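Local coordinates for protein inactive Zymogen C11 Protease (Parabacteroides distasonis, PDB 6MZO) that is the inactive zymogen of a clostripain-like (C11) cysteine protease that probably cleaves peptide bonds once activated, at residues M298-A311 with S321-I333. Sequence-based numbering, arbitrary orientation.
Sequences MEKAVIYKATTPKA and SYLPVNKYSGLSI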
ATOM      1  N   MET A 298       6.594 -16.777   5.654  1.00 27.38           N
ATOM      2  CA  MET A 298       5.371 -16.057   5.306  1.00 27.02           C
ATOM      3  C   MET A 298       4.461 -16.004   6.516  1.00 30.86           C
ATOM      4  O   MET A 298       3.811 -14.972   6.757  1.00 28.59           O
ATOM      5  CB  MET A 298       4.619 -16.719   4.157  1.00 25.76           C
ATOM      6  CG  MET A 298       5.284 -16.500   2.744  1.00 26.32           C
ATOM      7  SD  MET A 298       5.080 -14.764   2.226  1.00 25.60           S
ATOM      8  CE  MET A 298       3.362 -14.904   1.591  1.00 30.86           C
ATOM      9  N   GLU A 299       4.331 -17.107   7.273  1.00 28.54           N
ATOM     10  CA  GLU A 299       3.471 -17.081   8.472  1.00 29.79           C
ATOM     11  C   GLU A 299       3.915 -15.986   9.443  1.00 33.03           C
ATOM     12  O   GLU A 299       3.078 -15.406  10.156  1.00 33.95           O
ATOM     13  CB  GLU A 299       3.518 -18.426   9.215  1.00 34.58           C
ATOM     14  CG  GLU A 299       2.820 -19.543   8.469  1.00 46.88           C
ATOM     15  CD  GLU A 299       3.023 -20.912   9.143  1.00 61.72           C
ATOM     16  OE1 GLU A 299       3.086 -20.955  10.387  1.00 67.28           O
ATOM     17  OE2 GLU A 299       3.115 -21.939   8.427  1.00 67.32           O
ATOM     18  N   LYS A 300       5.232 -15.732   9.502  1.00 31.59           N
ATOM     19  CA  LYS A 300       5.712 -14.692  10.422  1.00 28.39           C
ATOM     20  C   LYS A 300       5.534 -13.267   9.844  1.00 27.31           C
ATOM     21  O   LYS A 300       5.224 -12.326  10.643  1.00 30.34           O
ATOM     22  CB  LYS A 300       7.189 -14.894  10.773  1.00 32.83           C
ATOM     23  CG  LYS A 300       7.439 -16.070  11.679  1.00 41.63           C
ATOM     24  CD  LYS A 300       8.862 -16.558  11.563  1.00 51.71           C
ATOM     25  CE  LYS A 300       9.858 -15.695  12.296  1.00 53.67           C
ATOM     26  NZ  LYS A 300      11.167 -16.415  12.389  1.00 52.75           N
ATOM     27  N   ALA A 301       5.765 -13.120   8.548  1.00 27.24           N
ATOM     28  CA  ALA A 301       5.774 -11.812   7.864  1.00 24.01           C
ATOM     29  C   ALA A 301       4.402 -11.293   7.550  1.00 25.44           C
ATOM     30  O   ALA A 301       4.149 -10.085   7.744  1.00 26.32           O
ATOM     31  CB  ALA A 301       6.575 -11.874   6.595  1.00 23.26           C
ATOM     32  N   VAL A 302       3.494 -12.174   7.147  1.00 23.91           N
ATOM     33  CA  VAL A 302       2.153 -11.717   6.785  1.00 21.19           C
ATOM     34  C   VAL A 302       1.262 -12.013   8.030  1.00 27.25           C
ATOM     35  O   VAL A 302       0.792 -13.179   8.227  1.00 27.34           O
ATOM     36  CB  VAL A 302       1.663 -12.376   5.544  1.00 21.67           C
ATOM     37  CG1 VAL A 302       0.217 -11.860   5.214  1.00 24.71           C
ATOM     38  CG2 VAL A 302       2.588 -12.064   4.314  1.00 25.77           C
ATOM     39  N   ILE A 303       1.064 -11.020   8.896  1.00 24.66           N
ATOM     40  CA  ILE A 303       0.480 -11.299  10.194  1.00 26.96           C
ATOM     41  C   ILE A 303      -1.024 -11.315  10.172  1.00 24.27           C
ATOM     42  O   ILE A 303      -1.633 -11.891  11.095  1.00 27.45           O
ATOM     43  CB  ILE A 303       0.966 -10.328  11.321  1.00 27.31           C
ATOM     44  CG1 ILE A 303       0.549  -8.879  10.989  1.00 25.24           C
ATOM     45  CG2 ILE A 303       2.476 -10.539  11.486  1.00 29.72           C
ATOM     46  CD1 ILE A 303       0.640  -7.991  12.265  1.00 30.95           C
ATOM     47  N   TYR A 304      -1.612 -10.723   9.117  1.00 23.19           N
ATOM     48  CA  TYR A 304      -3.052 -10.793   8.908  1.00 23.77           C
ATOM     49  C   TYR A 304      -3.280 -10.735   7.432  1.00 23.27           C
ATOM     50  O   TYR A 304      -2.612  -9.948   6.738  1.00 25.42           O
ATOM     51  CB  TYR A 304      -3.764  -9.633   9.620  1.00 24.46           C
ATOM     52  CG  TYR A 304      -5.265  -9.664   9.351  1.00 25.04           C
ATOM     53  CD1 TYR A 304      -6.126 -10.423  10.132  1.00 30.44           C
ATOM     54  CD2 TYR A 304      -5.778  -9.000   8.230  1.00 25.37           C
ATOM     55  CE1 TYR A 304      -7.469 -10.449   9.855  1.00 31.52           C
ATOM     56  CE2 TYR A 304      -7.153  -9.008   7.913  1.00 28.53           C
ATOM     57  CZ  TYR A 304      -7.971  -9.772   8.712  1.00 29.52           C
ATOM     58  OH  TYR A 304      -9.347  -9.824   8.518  1.00 30.98           O
ATOM     59  N   LYS A 305      -4.214 -11.555   6.925  1.00 23.59           N
ATOM     60  CA  LYS A 305      -4.647 -11.445   5.532  1.00 22.36           C
ATOM     61  C   LYS A 305      -6.102 -11.862   5.426  1.00 25.94           C
ATOM     62  O   LYS A 305      -6.616 -12.686   6.221  1.00 28.40           O
ATOM     63  CB  LYS A 305      -3.792 -12.266   4.611  1.00 24.08           C
ATOM     64  CG  LYS A 305      -4.005 -13.804   4.802  1.00 26.57           C
ATOM     65  CD  LYS A 305      -3.243 -14.580   3.702  1.00 29.54           C
ATOM     66  CE  LYS A 305      -3.551 -16.075   3.865  1.00 38.49           C
ATOM     67  NZ  LYS A 305      -2.963 -16.506   5.119  1.00 44.76           N
ATOM     68  N   ALA A 306      -6.814 -11.265   4.493  1.00 23.41           N
ATOM     69  CA  ALA A 306      -8.180 -11.666   4.271  1.00 26.46           C
ATOM     70  C   ALA A 306      -8.557 -11.391   2.840  1.00 26.31           C
ATOM     71  O   ALA A 306      -8.096 -10.434   2.218  1.00 24.24           O
ATOM     72  CB  ALA A 306      -9.136 -10.953   5.224  1.00 25.91           C
ATOM     73  N   THR A 307      -9.442 -12.253   2.309  1.00 26.41           N
ATOM     74  CA  THR A 307      -9.963 -12.021   0.982  1.00 28.71           C
ATOM     75  C   THR A 307     -11.426 -12.487   0.844  1.00 30.75           C
ATOM     76  O   THR A 307     -11.870 -13.471   1.489  1.00 31.44           O
ATOM     77  CB  THR A 307      -9.127 -12.773  -0.093  1.00 30.65           C
ATOM     78  OG1 THR A 307      -9.654 -12.492  -1.386  1.00 27.01           O
ATOM     79  CG2 THR A 307      -9.182 -14.345   0.158  1.00 29.74           C
ATOM     80  N   THR A 308     -12.141 -11.807  -0.040  1.00 27.11           N
ATOM     81  CA  THR A 308     -13.461 -12.250  -0.495  1.00 30.01           C
ATOM     82  C   THR A 308     -13.278 -13.362  -1.556  1.00 31.63           C
ATOM     83  O   THR A 308     -12.153 -13.617  -1.976  1.00 29.42           O
ATOM     84  CB  THR A 308     -14.246 -11.043  -1.093  1.00 31.39           C
ATOM     85  OG1 THR A 308     -13.426 -10.374  -2.043  1.00 29.94           O
ATOM     86  CG2 THR A 308     -14.627 -10.017   0.014  1.00 28.92           C
ATOM     87  N   PRO A 309     -14.384 -13.983  -2.007  1.00 33.85           N
ATOM     88  CA  PRO A 309     -14.255 -15.015  -3.045  1.00 32.99           C
ATOM     89  C   PRO A 309     -13.691 -14.492  -4.373  1.00 33.87           C
ATOM     90  O   PRO A 309     -12.904 -15.207  -5.004  1.00 34.11           O
ATOM     91  CB  PRO A 309     -15.690 -15.512  -3.205  1.00 36.45           C
ATOM     92  CG  PRO A 309     -16.333 -15.219  -1.936  1.00 35.93           C
ATOM     93  CD  PRO A 309     -15.774 -13.877  -1.542  1.00 32.53           C
ATOM     94  N   LYS A 310     -13.976 -13.235  -4.727  1.00 34.24           N
ATOM     95  CA  LYS A 310     -13.395 -12.623  -5.924  1.00 33.73           C
ATOM     96  C   LYS A 310     -12.691 -11.336  -5.635  1.00 35.33           C
ATOM     97  O   LYS A 310     -12.923 -10.745  -4.571  1.00 33.62           O
ATOM     98  CB  LYS A 310     -14.493 -12.345  -6.929  1.00 33.41           C
ATOM     99  CG  LYS A 310     -15.201 -13.697  -7.353  1.00 48.88           C
ATOM    100  CD  LYS A 310     -16.090 -13.652  -8.610  1.00 53.09           C
ATOM    101  CE  LYS A 310     -16.888 -14.989  -8.797  1.00 53.30           C
ATOM    102  NZ  LYS A 310     -15.961 -16.178  -8.830  1.00 53.54           N
ATOM    103  N   ALA A 311     -11.862 -10.934  -6.598  1.00 30.65           N
ATOM    104  CA  ALA A 311     -11.160  -9.652  -6.582  1.00 30.56           C
ATOM    105  C   ALA A 311     -11.760  -8.812  -7.695  1.00 32.16           C
ATOM    106  O   ALA A 311     -12.121  -9.337  -8.781  1.00 33.64           O
ATOM    107  CB  ALA A 311      -9.639  -9.839  -6.783  1.00 28.53           C
ATOM    108  N   SER A 321     -13.943  -5.902 -14.025  1.00 46.11           N
ATOM    109  CA  SER A 321     -13.890  -7.377 -14.006  1.00 47.62           C
ATOM    110  C   SER A 321     -13.888  -7.950 -12.588  1.00 46.97           C
ATOM    111  O   SER A 321     -13.315  -7.357 -11.704  1.00 47.64           O
ATOM    112  CB  SER A 321     -12.629  -7.859 -14.724  1.00 45.94           C
ATOM    113  OG  SER A 321     -12.703  -7.493 -16.093  1.00 49.84           O
ATOM    114  N   TYR A 322     -14.524  -9.099 -12.382  1.00 49.36           N
ATOM    115  CA  TYR A 322     -14.381  -9.791 -11.107  1.00 47.45           C
ATOM    116  C   TYR A 322     -13.748 -11.115 -11.418  1.00 44.91           C
ATOM    117  O   TYR A 322     -14.244 -11.864 -12.239  1.00 48.06           O
ATOM    118  CB  TYR A 322     -15.709  -9.982 -10.374  1.00 51.53           C
ATOM    119  CG  TYR A 322     -16.343  -8.689  -9.923  1.00 57.07           C
ATOM    120  CD1 TYR A 322     -17.117  -7.938 -10.798  1.00 63.66           C
ATOM    121  CD2 TYR A 322     -16.160  -8.217  -8.627  1.00 54.98           C
ATOM    122  CE1 TYR A 322     -17.697  -6.746 -10.399  1.00 65.77           C
ATOM    123  CE2 TYR A 322     -16.741  -7.019  -8.206  1.00 59.21           C
ATOM    124  CZ  TYR A 322     -17.504  -6.283  -9.099  1.00 64.19           C
ATOM    125  OH  TYR A 322     -18.092  -5.093  -8.709  1.00 65.41           O
ATOM    126  N   LEU A 323     -12.639 -11.398 -10.764  1.00 39.11           N
ATOM    127  CA  LEU A 323     -11.900 -12.617 -11.003  1.00 36.74           C
ATOM    128  C   LEU A 323     -11.809 -13.392  -9.696  1.00 37.10           C
ATOM    129  O   LEU A 323     -11.635 -12.824  -8.642  1.00 35.94           O
ATOM    130  CB  LEU A 323     -10.472 -12.288 -11.542  1.00 38.96           C
ATOM    131  CG  LEU A 323     -10.408 -11.562 -12.886  1.00 42.54           C
ATOM    132  CD1 LEU A 323      -8.938 -11.241 -13.224  1.00 41.77           C
ATOM    133  CD2 LEU A 323     -11.006 -12.374 -14.012  1.00 46.51           C
ATOM    134  N   PRO A 324     -11.855 -14.711  -9.756  1.00 34.71           N
ATOM    135  CA  PRO A 324     -11.791 -15.637  -8.614  1.00 35.42           C
ATOM    136  C   PRO A 324     -10.436 -15.611  -7.910  1.00 34.81           C
ATOM    137  O   PRO A 324      -9.395 -15.600  -8.557  1.00 31.27           O
ATOM    138  CB  PRO A 324     -12.084 -17.005  -9.269  1.00 39.13           C
ATOM    139  CG  PRO A 324     -11.486 -16.822 -10.646  1.00 38.20           C
ATOM    140  CD  PRO A 324     -12.015 -15.460 -11.020  1.00 37.29           C
ATOM    141  N   VAL A 325     -10.477 -15.505  -6.578  1.00 32.42           N
ATOM    142  CA  VAL A 325      -9.278 -15.637  -5.746  1.00 29.19           C
ATOM    143  C   VAL A 325      -9.310 -17.038  -5.232  1.00 30.95           C
ATOM    144  O   VAL A 325      -9.996 -17.326  -4.250  1.00 32.68           O
ATOM    145  CB  VAL A 325      -9.271 -14.642  -4.597  1.00 28.29           C
ATOM    146  CG1 VAL A 325      -8.039 -14.887  -3.697  1.00 29.10           C
ATOM    147  CG2 VAL A 325      -9.177 -13.238  -5.188  1.00 28.48           C
ATOM    148  N   ASN A 326      -8.619 -17.926  -5.963  1.00 34.00           N
ATOM    149  CA  ASN A 326      -8.591 -19.333  -5.593  1.00 35.93           C
ATOM    150  C   ASN A 326      -7.403 -19.667  -4.686  1.00 34.94           C
ATOM    151  O   ASN A 326      -7.480 -20.626  -3.933  1.00 39.66           O
ATOM    152  CB  ASN A 326      -8.548 -20.241  -6.837  1.00 39.16           C
ATOM    153  CG  ASN A 326      -9.771 -20.083  -7.745  1.00 48.10           C
ATOM    154  OD1 ASN A 326      -9.638 -20.003  -8.971  1.00 51.55           O
ATOM    155  ND2 ASN A 326     -10.961 -20.021  -7.151  1.00 49.58           N
ATOM    156  N   LYS A 327      -6.321 -18.879  -4.747  1.00 30.47           N
ATOM    157  CA  LYS A 327      -5.123 -19.038  -3.893  1.00 29.39           C
ATOM    158  C   LYS A 327      -4.812 -17.675  -3.360  1.00 31.73           C
ATOM    159  O   LYS A 327      -4.802 -16.727  -4.136  1.00 30.84           O
ATOM    160  CB  LYS A 327      -3.906 -19.569  -4.653  1.00 30.76           C
ATOM    161  CG  LYS A 327      -4.178 -21.067  -5.118  1.00 29.74           C
ATOM    162  CD  LYS A 327      -3.021 -21.578  -5.902  1.00 35.40           C
ATOM    163  CE  LYS A 327      -3.303 -23.033  -6.343  1.00 44.72           C
ATOM    164  NZ  LYS A 327      -2.208 -23.507  -7.249  1.00 50.59           N
ATOM    165  N   TYR A 328      -4.562 -17.551  -2.059  1.00 27.15           N
ATOM    166  CA  TYR A 328      -4.379 -16.179  -1.542  1.00 25.10           C
ATOM    167  C   TYR A 328      -3.343 -16.186  -0.454  1.00 22.70           C
ATOM    168  O   TYR A 328      -3.644 -16.649   0.695  1.00 27.79           O
ATOM    169  CB  TYR A 328      -5.730 -15.653  -1.012  1.00 24.34           C
ATOM    170  CG  TYR A 328      -5.600 -14.248  -0.501  1.00 24.51           C
ATOM    171  CD1 TYR A 328      -5.329 -13.250  -1.376  1.00 23.73           C
ATOM    172  CD2 TYR A 328      -5.757 -13.931   0.876  1.00 25.09           C
ATOM    173  CE1 TYR A 328      -5.142 -11.925  -0.955  1.00 21.07           C
ATOM    174  CE2 TYR A 328      -5.595 -12.593   1.316  1.00 25.55           C
ATOM    175  CZ  TYR A 328      -5.294 -11.624   0.388  1.00 23.30           C
ATOM    176  OH  TYR A 328      -5.086 -10.328   0.771  1.00 23.45           O
ATOM    177  N   SER A 329      -2.121 -15.679  -0.757  1.00 23.70           N
ATOM    178  CA  SER A 329      -1.059 -15.653   0.282  1.00 24.19           C
ATOM    179  C   SER A 329      -0.948 -14.282   0.993  1.00 22.72           C
ATOM    180  O   SER A 329      -0.261 -14.136   2.016  1.00 25.71           O
ATOM    181  CB  SER A 329       0.289 -16.063  -0.373  1.00 25.69           C
ATOM    182  OG  SER A 329       0.722 -15.020  -1.248  1.00 26.59           O
ATOM    183  N   GLY A 330      -1.685 -13.291   0.474  1.00 22.55           N
ATOM    184  CA  GLY A 330      -1.663 -11.921   1.034  1.00 22.26           C
ATOM    185  C   GLY A 330      -0.560 -11.080   0.408  1.00 22.71           C
ATOM    186  O   GLY A 330      -0.483  -9.910   0.670  1.00 22.63           O
ATOM    187  N   LEU A 331       0.284 -11.684  -0.466  1.00 20.37           N
ATOM    188  CA  LEU A 331       1.320 -10.885  -1.155  1.00 18.16           C
ATOM    189  C   LEU A 331       1.293 -11.232  -2.648  1.00 18.56           C
ATOM    190  O   LEU A 331       1.178 -12.375  -3.006  1.00 22.00           O
ATOM    191  CB  LEU A 331       2.747 -11.148  -0.641  1.00 20.05           C
ATOM    192  CG  LEU A 331       3.018 -10.501   0.755  1.00 20.31           C
ATOM    193  CD1 LEU A 331       4.408 -10.977   1.210  1.00 20.85           C
ATOM    194  CD2 LEU A 331       3.008  -9.033   0.603  1.00 18.65           C
ATOM    195  N   SER A 332       1.397 -10.184  -3.467  1.00 17.52           N
ATOM    196  CA  SER A 332       1.645 -10.365  -4.898  1.00 19.39           C
ATOM    197  C   SER A 332       3.164 -10.373  -5.108  1.00 21.18           C
ATOM    198  O   SER A 332       3.957  -9.935  -4.212  1.00 22.30           O
ATOM    199  CB  SER A 332       1.011  -9.213  -5.694  1.00 26.13           C
ATOM    200  OG  SER A 332      -0.414  -9.291  -5.551  1.00 28.91           O
ATOM    201  N   ILE A 333       3.571 -10.768  -6.331  1.00 21.10           N
ATOM    202  CA  ILE A 333       4.961 -10.838  -6.694  1.00 19.30           C
ATOM    203  C   ILE A 333       5.051 -10.596  -8.205  1.00 19.37           C
ATOM    204  O   ILE A 333       4.143 -11.023  -8.979  1.00 21.82           O
ATOM    205  CB  ILE A 333       5.602 -12.163  -6.311  1.00 21.90           C
ATOM    206  CG1 ILE A 333       7.104 -12.076  -6.297  1.00 22.36           C
ATOM    207  CG2 ILE A 333       5.150 -13.343  -7.280  1.00 19.71           C
ATOM    208  CD1 ILE A 333       7.688 -11.194  -5.081  1.00 21.73           C
TER
HETATM  209  O   HOH W   1     -11.186 -16.336  -2.077  1.00 36.69           O
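The carbonyl oxygen of Thr308, facing Val325, is gripped twice: by Thr307 OG1 at 2.8 Å from Thr308 O, in the carbonyl plane and on a lone pair, and by a water that also donates to Val325 O, bridging the two segments. The Thr307 hydroxyl can turn to its neighbour's carbonyl because OG1 lies anti to the backbone N (chi1 -179°), which leaves CG2 between N and the carbonyl carbon, against the Tyr328 ring. Thr307 CB sits 3.7 Å from the centroid of the Tyr328 ring and only 10° off its normal, a CH-pi contact over the face; Gly330 N lies over the centre of the opposite face. Beyond this sandwich, Tyr328 OH is hydrogen-bonded to Ile227 O, fixing the ring's outer end. Tip to tip, Thr307 OG1 also meets Val325 CG1 at 3.7 Å.

The topology places these contacts: 302-307 is the edge strand of the mixed central sheet, paired with strand 226-231, as expected for a caspase-like clan CD fold, and the loop 325-331, which follows the hairpin 310-313/321-324, passes back alongside it. Two reciprocal bonds join the hairpin at Ala311 and Leu323, with Ala311 N to Leu323 O at 2.8 Å; Val325 N continues the ladder to Pro309 O at 2.9 Å. Val325 CG2 packs against Ala311 CB.

Toward the helix end, the Lys305 side chain slides past Tyr328 in the opposite direction, its CB 3.8 Å from Tyr328 CE2, and its aliphatic chain continues across the Ser329 carbonyl. Leu331 CD1 packs on Val302 CG2 at 3.8 Å and also touches the sulfur of Met298, whose doubly bent chain carries CE to Ser329; the Ser329 hydroxyl is engaged by Asp277.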